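Local atomic coordinates of putative transcriptional regulator (Streptomyces coelicolor A3, PDB entry 2RA5), a protein that probably binds DNA as a GntR-family transcription factor and holds a tartrate molecule in the pocket of its UTRA domain. Residues R215-D220 with A224-T229; G170-M175 with I180-A185. One frame throughout, in Å; residues are numbered along the deposited sequence. Where two conformers were deposited one is given.

Contact 1 of 2, residues R215-D220 with A224-T229. With SRT (S,R meso-tartaric acid), chain B.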
ATOM      1  N   ARG A 215       0.123  -5.710   9.709  1.00 45.73           N
ATOM      2  CA  ARG A 215      -0.916  -4.936  10.357  1.00 51.50           C
ATOM      3  C   ARG A 215      -1.053  -5.312  11.834  1.00 53.97           C
ATOM      4  O   ARG A 215      -0.996  -6.493  12.184  1.00 47.38           O
ATOM      5  CB  ARG A 215      -2.232  -5.164   9.608  1.00 41.67           C
ATOM      6  CG  ARG A 215      -3.477  -4.637  10.284  1.00 54.48           C
ATOM      7  CD  ARG A 215      -4.717  -5.206   9.620  1.00 61.78           C
ATOM      8  NE  ARG A 215      -4.841  -6.667   9.750  1.00 78.91           N
ATOM      9  CZ  ARG A 215      -5.615  -7.424   8.969  1.00 82.88           C
ATOM     10  NH1 ARG A 215      -5.679  -8.742   9.150  1.00 58.25           N
ATOM     11  NH2 ARG A 215      -6.329  -6.866   7.996  1.00 76.62           N
ATOM     12  N   THR A 216      -1.223  -4.318  12.705  1.00 52.02           N
ATOM     13  CA  THR A 216      -1.652  -4.615  14.071  1.00 54.74           C
ATOM     14  C   THR A 216      -2.989  -3.969  14.347  1.00 40.74           C
ATOM     15  O   THR A 216      -3.154  -2.775  14.151  1.00 52.35           O
ATOM     16  CB  THR A 216      -0.683  -4.109  15.156  1.00 48.18           C
ATOM     17  OG1 THR A 216       0.655  -4.491  14.847  1.00 51.17           O
ATOM     18  CG2 THR A 216      -1.069  -4.689  16.532  1.00 31.13           C
ATOM     19  N   THR A 217      -3.921  -4.741  14.884  1.00 51.67           N
ATOM     20  CA  THR A 217      -5.244  -4.212  15.184  1.00 47.62           C
ATOM     21  C   THR A 217      -5.502  -4.089  16.692  1.00 42.65           C
ATOM     22  O   THR A 217      -5.272  -5.028  17.446  1.00 45.37           O
ATOM     23  CB  THR A 217      -6.331  -5.098  14.552  1.00 43.37           C
ATOM     24  OG1 THR A 217      -6.035  -5.293  13.166  1.00 61.61           O
ATOM     25  CG2 THR A 217      -7.713  -4.460  14.708  1.00 40.33           C
ATOM     26  N   PHE A 218      -6.014  -2.936  17.108  1.00 43.35           N
ATOM     27  CA  PHE A 218      -6.302  -2.666  18.512  1.00 47.93           C
ATOM     28  C   PHE A 218      -7.788  -2.498  18.803  1.00 48.70           C
ATOM     29  O   PHE A 218      -8.563  -2.109  17.925  1.00 47.39           O
ATOM     30  CB  PHE A 218      -5.563  -1.415  18.962  1.00 40.18           C
ATOM     31  CG  PHE A 218      -4.119  -1.413  18.596  1.00 51.68           C
ATOM     32  CD1 PHE A 218      -3.724  -1.121  17.288  1.00 36.73           C
ATOM     33  CD2 PHE A 218      -3.147  -1.711  19.548  1.00 39.68           C
ATOM     34  CE1 PHE A 218      -2.379  -1.128  16.931  1.00 37.76           C
ATOM     35  CE2 PHE A 218      -1.793  -1.710  19.203  1.00 45.80           C
ATOM     36  CZ  PHE A 218      -1.404  -1.414  17.902  1.00 34.03           C
ATOM     37  N   ASP A 219      -8.178  -2.770  20.048  1.00 40.60           N
ATOM     38  CA  ASP A 219      -9.561  -2.549  20.469  1.00 40.05           C
ATOM     39  C   ASP A 219      -9.809  -1.171  21.113  1.00 47.66           C
ATOM     40  O   ASP A 219      -8.937  -0.302  21.085  1.00 43.21           O
ATOM     41  CB  ASP A 219     -10.089  -3.711  21.318  1.00 47.76           C
ATOM     42  CG  ASP A 219      -9.463  -3.795  22.705  1.00 52.98           C
ATOM     43  OD1 ASP A 219      -8.681  -2.901  23.115  1.00 46.01           O
ATOM     44  OD2 ASP A 219      -9.777  -4.790  23.394  1.00 66.69           O
ATOM     45  N   ASP A 220     -11.011  -0.977  21.653  1.00 54.85           N
ATOM     46  CA  ASP A 220     -11.396   0.242  22.383  1.00 65.62           C
ATOM     47  C   ASP A 220     -10.406   0.714  23.459  1.00 62.82           C
ATOM     48  O   ASP A 220     -10.296   1.904  23.769  1.00 61.16           O
ATOM     49  CB  ASP A 220     -12.716  -0.011  23.100  1.00 65.55           C
ATOM     50  CG  ASP A 220     -13.895   0.117  22.199  1.00 80.55           C
ATOM     51  OD1 ASP A 220     -13.693   0.289  20.976  1.00 80.51           O
ATOM     52  OD2 ASP A 220     -15.028   0.050  22.725  1.00 86.66           O
ATOM     53  N   ALA A 224      -3.499  -4.532  21.565  1.00 48.77           N
ATOM     54  CA  ALA A 224      -3.438  -5.301  20.328  1.00 46.45           C
ATOM     55  C   ALA A 224      -4.343  -6.504  20.459  1.00 42.34           C
ATOM     56  O   ALA A 224      -4.439  -7.135  21.500  1.00 50.09           O
ATOM     57  CB  ALA A 224      -2.025  -5.728  19.990  1.00 37.33           C
ATOM     58  N   VAL A 225      -5.020  -6.816  19.375  1.00 42.68           N
ATOM     59  CA  VAL A 225      -6.046  -7.822  19.418  1.00 40.59           C
ATOM     60  C   VAL A 225      -5.680  -8.838  18.313  1.00 41.17           C
ATOM     61  O   VAL A 225      -6.090 -10.003  18.329  1.00 37.60           O
ATOM     62  CB  VAL A 225      -7.446  -7.089  19.309  1.00 52.10           C
ATOM     63  CG1 VAL A 225      -8.053  -7.132  17.914  1.00 39.98           C
ATOM     64  CG2 VAL A 225      -8.398  -7.566  20.360  1.00 45.96           C
ATOM     65  N   GLU A 226      -4.829  -8.393  17.395  1.00 42.85           N
ATOM     66  CA  GLU A 226      -4.494  -9.167  16.218  1.00 43.61           C
ATOM     67  C   GLU A 226      -3.248  -8.576  15.550  1.00 41.34           C
ATOM     68  O   GLU A 226      -3.099  -7.358  15.441  1.00 44.73           O
ATOM     69  CB  GLU A 226      -5.687  -9.170  15.241  1.00 52.91           C
ATOM     70  CG  GLU A 226      -5.454  -9.943  13.943  1.00 47.70           C
ATOM     71  CD  GLU A 226      -4.779  -9.114  12.838  1.00 59.89           C
ATOM     72  OE1 GLU A 226      -4.924  -7.873  12.817  1.00 57.78           O
ATOM     73  OE2 GLU A 226      -4.105  -9.707  11.969  1.00 54.96           O
ATOM     74  N   PHE A 227      -2.346  -9.452  15.131  1.00 44.10           N
ATOM     75  CA  PHE A 227      -1.204  -9.073  14.319  1.00 44.25           C
ATOM     76  C   PHE A 227      -1.151  -9.948  13.070  1.00 53.55           C
ATOM     77  O   PHE A 227      -1.166 -11.175  13.149  1.00 43.80           O
ATOM     78  CB  PHE A 227       0.081  -9.267  15.093  1.00 35.39           C
ATOM     79  CG  PHE A 227       1.323  -9.010  14.279  1.00 53.71           C
ATOM     80  CD1 PHE A 227       1.569  -7.750  13.747  1.00 45.71           C
ATOM     81  CD2 PHE A 227       2.256 -10.019  14.053  1.00 58.66           C
ATOM     82  CE1 PHE A 227       2.725  -7.489  13.008  1.00 52.72           C
ATOM     83  CE2 PHE A 227       3.419  -9.767  13.306  1.00 48.66           C
ATOM     84  CZ  PHE A 227       3.653  -8.500  12.790  1.00 47.97           C
ATOM     85  N   GLY A 228      -1.063  -9.319  11.912  1.00 39.04           N
ATOM     86  CA  GLY A 228      -1.060 -10.064  10.674  1.00 42.96           C
ATOM     87  C   GLY A 228       0.170  -9.763   9.857  1.00 47.09           C
ATOM     88  O   GLY A 228       0.676  -8.641   9.823  1.00 45.78           O
ATOM     89  N   THR A 229       0.661 -10.795   9.197  1.00 45.93           N
ATOM     90  CA  THR A 229       1.807 -10.658   8.318  1.00 45.30           C
ATOM     91  C   THR A 229       1.438 -11.389   7.023  1.00 51.23           C
ATOM     92  O   THR A 229       1.265 -12.609   7.003  1.00 54.82           O
ATOM     93  CB  THR A 229       3.117 -11.167   9.015  1.00 58.44           C
ATOM     94  OG1 THR A 229       4.270 -10.686   8.321  1.00 62.97           O
ATOM     95  CG2 THR A 229       3.161 -12.706   9.159  1.00 47.35           C
TER
HETATM   96  O1  SRT B 247      -7.255 -10.890   8.121  1.00 78.97           O
HETATM   97  O11 SRT B 247      -7.073  -9.794   6.195  1.00 80.36           O
HETATM   98  C1  SRT B 247      -7.725 -10.521   7.007  1.00 78.79           C
HETATM   99  C2  SRT B 247      -9.107 -11.001   6.604  1.00 75.69           C
HETATM  100  O2  SRT B 247      -9.700 -11.747   7.674  1.00 70.63           O
HETATM  101  C3  SRT B 247     -10.010  -9.845   6.126  1.00 75.43           C
HETATM  102  O3  SRT B 247     -11.082 -10.298   5.288  1.00 75.31           O
HETATM  103  C4  SRT B 247     -10.621  -9.117   7.282  1.00 76.16           C
HETATM  104  O4  SRT B 247     -11.764  -9.457   7.716  1.00 74.42           O
HETATM  105  O41 SRT B 247      -9.922  -8.190   7.742  1.00 76.86           O

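Contact 2 of 2, residues G170-M175 with I180-A185. With SRT (S,R meso-tartaric acid), chain B.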
ATOM      1  N   GLY A 170     -14.626 -13.732   7.187  1.00 86.72           N
ATOM      2  CA  GLY A 170     -13.402 -13.018   7.511  1.00 68.69           C
ATOM      3  C   GLY A 170     -13.048 -12.998   8.991  1.00 73.92           C
ATOM      4  O   GLY A 170     -13.896 -13.149   9.875  1.00 66.95           O
ATOM      5  N   LEU A 171     -11.770 -12.791   9.264  1.00 55.81           N
ATOM      6  CA  LEU A 171     -11.268 -12.833  10.633  1.00 53.29           C
ATOM      7  C   LEU A 171     -11.820 -11.691  11.481  1.00 69.28           C
ATOM      8  O   LEU A 171     -12.095 -11.878  12.666  1.00 54.13           O
ATOM      9  CB  LEU A 171      -9.733 -12.824  10.631  1.00 58.56           C
ATOM     10  CG  LEU A 171      -9.016 -12.752  11.979  1.00 59.18           C
ATOM     11  CD1 LEU A 171      -9.412 -13.935  12.852  1.00 55.78           C
ATOM     12  CD2 LEU A 171      -7.500 -12.684  11.800  1.00 54.28           C
ATOM     13  N   TYR A 172     -11.995 -10.516  10.875  1.00 63.06           N
ATOM     14  CA  TYR A 172     -12.558  -9.367  11.591  1.00 60.20           C
ATOM     15  C   TYR A 172     -14.001  -9.600  12.021  1.00 67.23           C
ATOM     16  O   TYR A 172     -14.383  -9.244  13.138  1.00 64.17           O
ATOM     17  CB  TYR A 172     -12.482  -8.103  10.740  1.00 49.78           C
ATOM     18  CG  TYR A 172     -11.174  -7.376  10.847  1.00 75.52           C
ATOM     19  CD1 TYR A 172     -10.014  -8.035  11.272  1.00 70.61           C
ATOM     20  CD2 TYR A 172     -11.086  -6.034  10.507  1.00 58.85           C
ATOM     21  CE1 TYR A 172      -8.810  -7.363  11.375  1.00 55.98           C
ATOM     22  CE2 TYR A 172      -9.895  -5.357  10.602  1.00 68.23           C
ATOM     23  CZ  TYR A 172      -8.760  -6.020  11.031  1.00 80.89           C
ATOM     24  OH  TYR A 172      -7.583  -5.311  11.107  1.00 77.55           O
ATOM     25  N   ARG A 173     -14.801 -10.180  11.125  0.50 68.23           N
ATOM     26  CA  ARG A 173     -16.208 -10.463  11.404  0.50 70.39           C
ATOM     27  C   ARG A 173     -16.310 -11.419  12.577  0.50 73.01           C
ATOM     28  O   ARG A 173     -17.105 -11.209  13.493  0.50 71.05           O
ATOM     29  CB  ARG A 173     -16.914 -11.047  10.169  0.50 79.27           C
ATOM     30  CG  ARG A 173     -18.356 -11.525  10.420  0.50 81.70           C
ATOM     31  CD  ARG A 173     -19.003 -12.069   9.138  0.50 90.04           C
ATOM     32  NE  ARG A 173     -20.093 -13.020   9.389  0.50 94.00           N
ATOM     33  CZ  ARG A 173     -21.347 -12.882   8.952  0.50 90.64           C
ATOM     34  NH1 ARG A 173     -22.250 -13.812   9.233  0.50 79.96           N
ATOM     35  NH2 ARG A 173     -21.703 -11.828   8.227  0.50 86.97           N
ATOM     36  N   LEU A 174     -15.484 -12.463  12.556  1.00 74.34           N
ATOM     37  CA  LEU A 174     -15.463 -13.433  13.651  1.00 70.36           C
ATOM     38  C   LEU A 174     -15.138 -12.764  14.977  1.00 62.90           C
ATOM     39  O   LEU A 174     -15.785 -13.027  15.990  1.00 64.22           O
ATOM     40  CB  LEU A 174     -14.451 -14.545  13.380  1.00 78.30           C
ATOM     41  CG  LEU A 174     -15.023 -15.792  12.709  1.00 93.63           C
ATOM     42  CD1 LEU A 174     -13.925 -16.794  12.387  1.00 89.11           C
ATOM     43  CD2 LEU A 174     -16.063 -16.409  13.619  1.00 82.35           C
HETATM   44  N   MSE A 175     -14.134 -11.892  14.970  1.00 56.42           N
HETATM   45  CA  MSE A 175     -13.697 -11.243  16.207  1.00 77.08           C
HETATM   46  C   MSE A 175     -14.774 -10.332  16.772  1.00 65.69           C
HETATM   47  O   MSE A 175     -15.017 -10.304  17.978  1.00 55.02           O
HETATM   48  CB  MSE A 175     -12.401 -10.461  15.993  1.00 63.40           C
HETATM   49  CG  MSE A 175     -11.220 -11.331  15.563  1.00 65.93           C
HETATM   50 SE   MSE A 175      -9.523 -10.373  15.497  0.75 82.47          SE
HETATM   51  CE  MSE A 175     -10.095  -8.784  14.529  1.00 87.18           C
ATOM     52  N   ILE A 180     -15.334  -8.536  20.395  1.00 67.94           N
ATOM     53  CA  ILE A 180     -14.166  -7.672  20.376  1.00 66.13           C
ATOM     54  C   ILE A 180     -14.534  -6.396  19.626  1.00 71.20           C
ATOM     55  O   ILE A 180     -15.220  -6.433  18.603  1.00 64.77           O
ATOM     56  CB  ILE A 180     -12.972  -8.312  19.645  1.00 75.92           C
ATOM     57  CG1 ILE A 180     -12.862  -9.808  19.948  1.00 66.87           C
ATOM     58  CG2 ILE A 180     -11.691  -7.578  19.993  1.00 69.27           C
ATOM     59  CD1 ILE A 180     -12.455 -10.105  21.334  1.00 68.43           C
ATOM     60  N   THR A 181     -14.085  -5.267  20.151  1.00 61.71           N
ATOM     61  CA  THR A 181     -14.235  -3.993  19.474  1.00 50.32           C
ATOM     62  C   THR A 181     -12.944  -3.716  18.721  1.00 69.44           C
ATOM     63  O   THR A 181     -11.860  -3.803  19.277  1.00 70.71           O
ATOM     64  CB  THR A 181     -14.519  -2.873  20.469  1.00 69.90           C
ATOM     65  OG1 THR A 181     -13.588  -2.953  21.566  1.00 78.70           O
ATOM     66  CG2 THR A 181     -15.952  -3.008  20.987  1.00 60.18           C
ATOM     67  N   LEU A 182     -13.065  -3.422  17.437  1.00 60.41           N
ATOM     68  CA  LEU A 182     -11.913  -3.086  16.620  1.00 65.06           C
ATOM     69  C   LEU A 182     -11.948  -1.577  16.407  1.00 51.71           C
ATOM     70  O   LEU A 182     -12.878  -1.054  15.809  1.00 70.64           O
ATOM     71  CB  LEU A 182     -11.975  -3.856  15.298  1.00 53.85           C
ATOM     72  CG  LEU A 182     -12.149  -5.359  15.554  1.00 52.92           C
ATOM     73  CD1 LEU A 182     -12.360  -6.150  14.294  1.00 59.13           C
ATOM     74  CD2 LEU A 182     -10.950  -5.895  16.304  1.00 52.44           C
ATOM     75  N   HIS A 183     -10.960  -0.875  16.933  1.00 50.78           N
ATOM     76  CA  HIS A 183     -10.998   0.575  16.923  1.00 45.24           C
ATOM     77  C   HIS A 183      -9.974   1.202  15.958  1.00 48.09           C
ATOM     78  O   HIS A 183     -10.275   2.176  15.274  1.00 47.88           O
ATOM     79  CB  HIS A 183     -10.819   1.109  18.339  1.00 44.74           C
ATOM     80  CG  HIS A 183     -11.070   2.575  18.460  1.00 70.56           C
ATOM     81  ND1 HIS A 183     -10.041   3.498  18.597  1.00 60.53           N
ATOM     82  CD2 HIS A 183     -12.210   3.292  18.464  1.00 59.38           C
ATOM     83  CE1 HIS A 183     -10.548   4.702  18.680  1.00 60.19           C
ATOM     84  NE2 HIS A 183     -11.871   4.617  18.598  1.00 69.72           N
ATOM     85  N   SER A 184      -8.767   0.645  15.907  1.00 42.58           N
ATOM     86  CA  SER A 184      -7.769   1.115  14.963  1.00 40.84           C
ATOM     87  C   SER A 184      -6.844  -0.005  14.524  1.00 53.26           C
ATOM     88  O   SER A 184      -6.926  -1.141  15.001  1.00 45.79           O
ATOM     89  CB  SER A 184      -6.946   2.272  15.559  1.00 48.38           C
ATOM     90  OG  SER A 184      -6.241   1.873  16.719  1.00 46.34           O
ATOM     91  N   ALA A 185      -5.952   0.342  13.612  1.00 44.05           N
ATOM     92  CA  ALA A 185      -4.974  -0.589  13.104  1.00 47.17           C
ATOM     93  C   ALA A 185      -3.801   0.212  12.629  1.00 48.98           C
ATOM     94  O   ALA A 185      -3.960   1.332  12.172  1.00 45.63           O
ATOM     95  CB  ALA A 185      -5.531  -1.375  11.953  1.00 36.33           C
TER
HETATM   96  O1  SRT B 247      -7.255 -10.890   8.121  1.00 78.97           O
HETATM   97  O11 SRT B 247      -7.073  -9.794   6.195  1.00 80.36           O
HETATM   98  C1  SRT B 247      -7.725 -10.521   7.007  1.00 78.79           C
HETATM   99  C2  SRT B 247      -9.107 -11.001   6.604  1.00 75.69           C
HETATM  100  O2  SRT B 247      -9.700 -11.747   7.674  1.00 70.63           O
HETATM  101  C3  SRT B 247     -10.010  -9.845   6.126  1.00 75.43           C
HETATM  102  O3  SRT B 247     -11.082 -10.298   5.288  1.00 75.31           O
HETATM  103  C4  SRT B 247     -10.621  -9.117   7.282  1.00 76.16           C
HETATM  104  O4  SRT B 247     -11.764  -9.457   7.716  1.00 74.42           O
HETATM  105  O41 SRT B 247      -9.922  -8.190   7.742  1.00 76.86           O

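Contact 1 of 2, residues R215-D220 with A224-T229
Arg215 and Glu226 both send CG away from their own backbone N (chi1 169° and 179°) on the same face of neighbouring strands, and a bend at chi3 of the arginine and chi2 of the glutamate brings their charged ends together. The guanidinium and carboxylate planes stand 76° apart, and the salt bridge is long: Arg215 NE lies 3.3 Å from Glu226 OE1, and NH1 makes a similarly weak bond to OE2, which sits at the edge of the guanidinium. Arg215 NH1 also donates to O1 of the bound meso-tartaric acid, at 2.9 Å. Glu226 OE1 is gripped more firmly by Thr217 OG1, at 2.8 Å; that hydroxyl is also hydrogen-bonded to Tyr172 OH. The strands form an antiparallel hairpin whose register shifts by one at a classic beta bulge, where Thr217 of strand 209-218 is set against two residues of the partner strand, Val225 and Glu226. Thr217 O takes a short bond from Val225 N (2.6 Å) and a weak one from Glu226 N, whereas Arg215 and Gly228 form a regular hydrogen-bonded pair. On the opposite face, Thr216 OG1 meets the edge of the Phe227 ring, 3.6 Å from CD1, and Thr216 CG2 rests against Ala224 CB beside helix 119-125.

Contact 2 of 2, residues G170-M175 with I180-A185
Leu182 packs against both Tyr172 and Met175, and this apolar group carries most of the contact. The leucine CD1 methyl lies over one face of the Tyr172 ring, 4.2 Å from the centroid and 23° off the normal, a CH-pi contact displaced toward CG. Selenomethionine Met175 meets Leu182 at about a right angle: its CE methyl, turned back by a bend at chi3 (-47°), lies 3.5 Å from Leu182 CD1 and equally close to CD2. Met175 CB also packs on Ile180 CG1, at 4.0 Å. The one hydrogen bond between the segments, Ile180 N to Met175 O at 3.0 Å, ties the chain that follows helix 171-177 back to the helix. Tartrate is held at the helix start: Leu171 N donates to its O2 at 2.8 Å. Tyr172 N bonds weakly to tartrate O4. Tartrate O41 lies 3.4 Å above the Tyr172 ring, on the face opposite Leu182. Were Tyr172 replaced by an alanine, a gap would probably open between Leu182 CD1 and the ligand, and Thr217 OG1 would lose a partner. Helix 171-177 packs by Leu171 and Met175 on Glu226 of strand 224-232 and by Tyr172 on Arg215 of strand 209-218, while Ser184 and Ala185 begin the strand that continues the sheet into the second subunit.

How the contacts relate
Contact 1 is buried and joins two adjacent strands of the six-stranded UTRA sheet; contact 2 is only partly buried and sets a helix against the chain leading into strand 184-193, which is outermost within this chain and pairs with a strand of the second subunit. Both reach the same sheet, where strands 209-218 and 184-193 are neighbours. Their chemistry differs with place: main-chain pairing and charged side chains in the first, mostly methyl and ring packing in the second. Their centres lie about 8 Å apart, and they meet at the Thr217-Tyr172 hydroxyl pair and where Phe218 O is 2.9 Å from His183 N. Both line one ligand site, where Arg138 is a further donor.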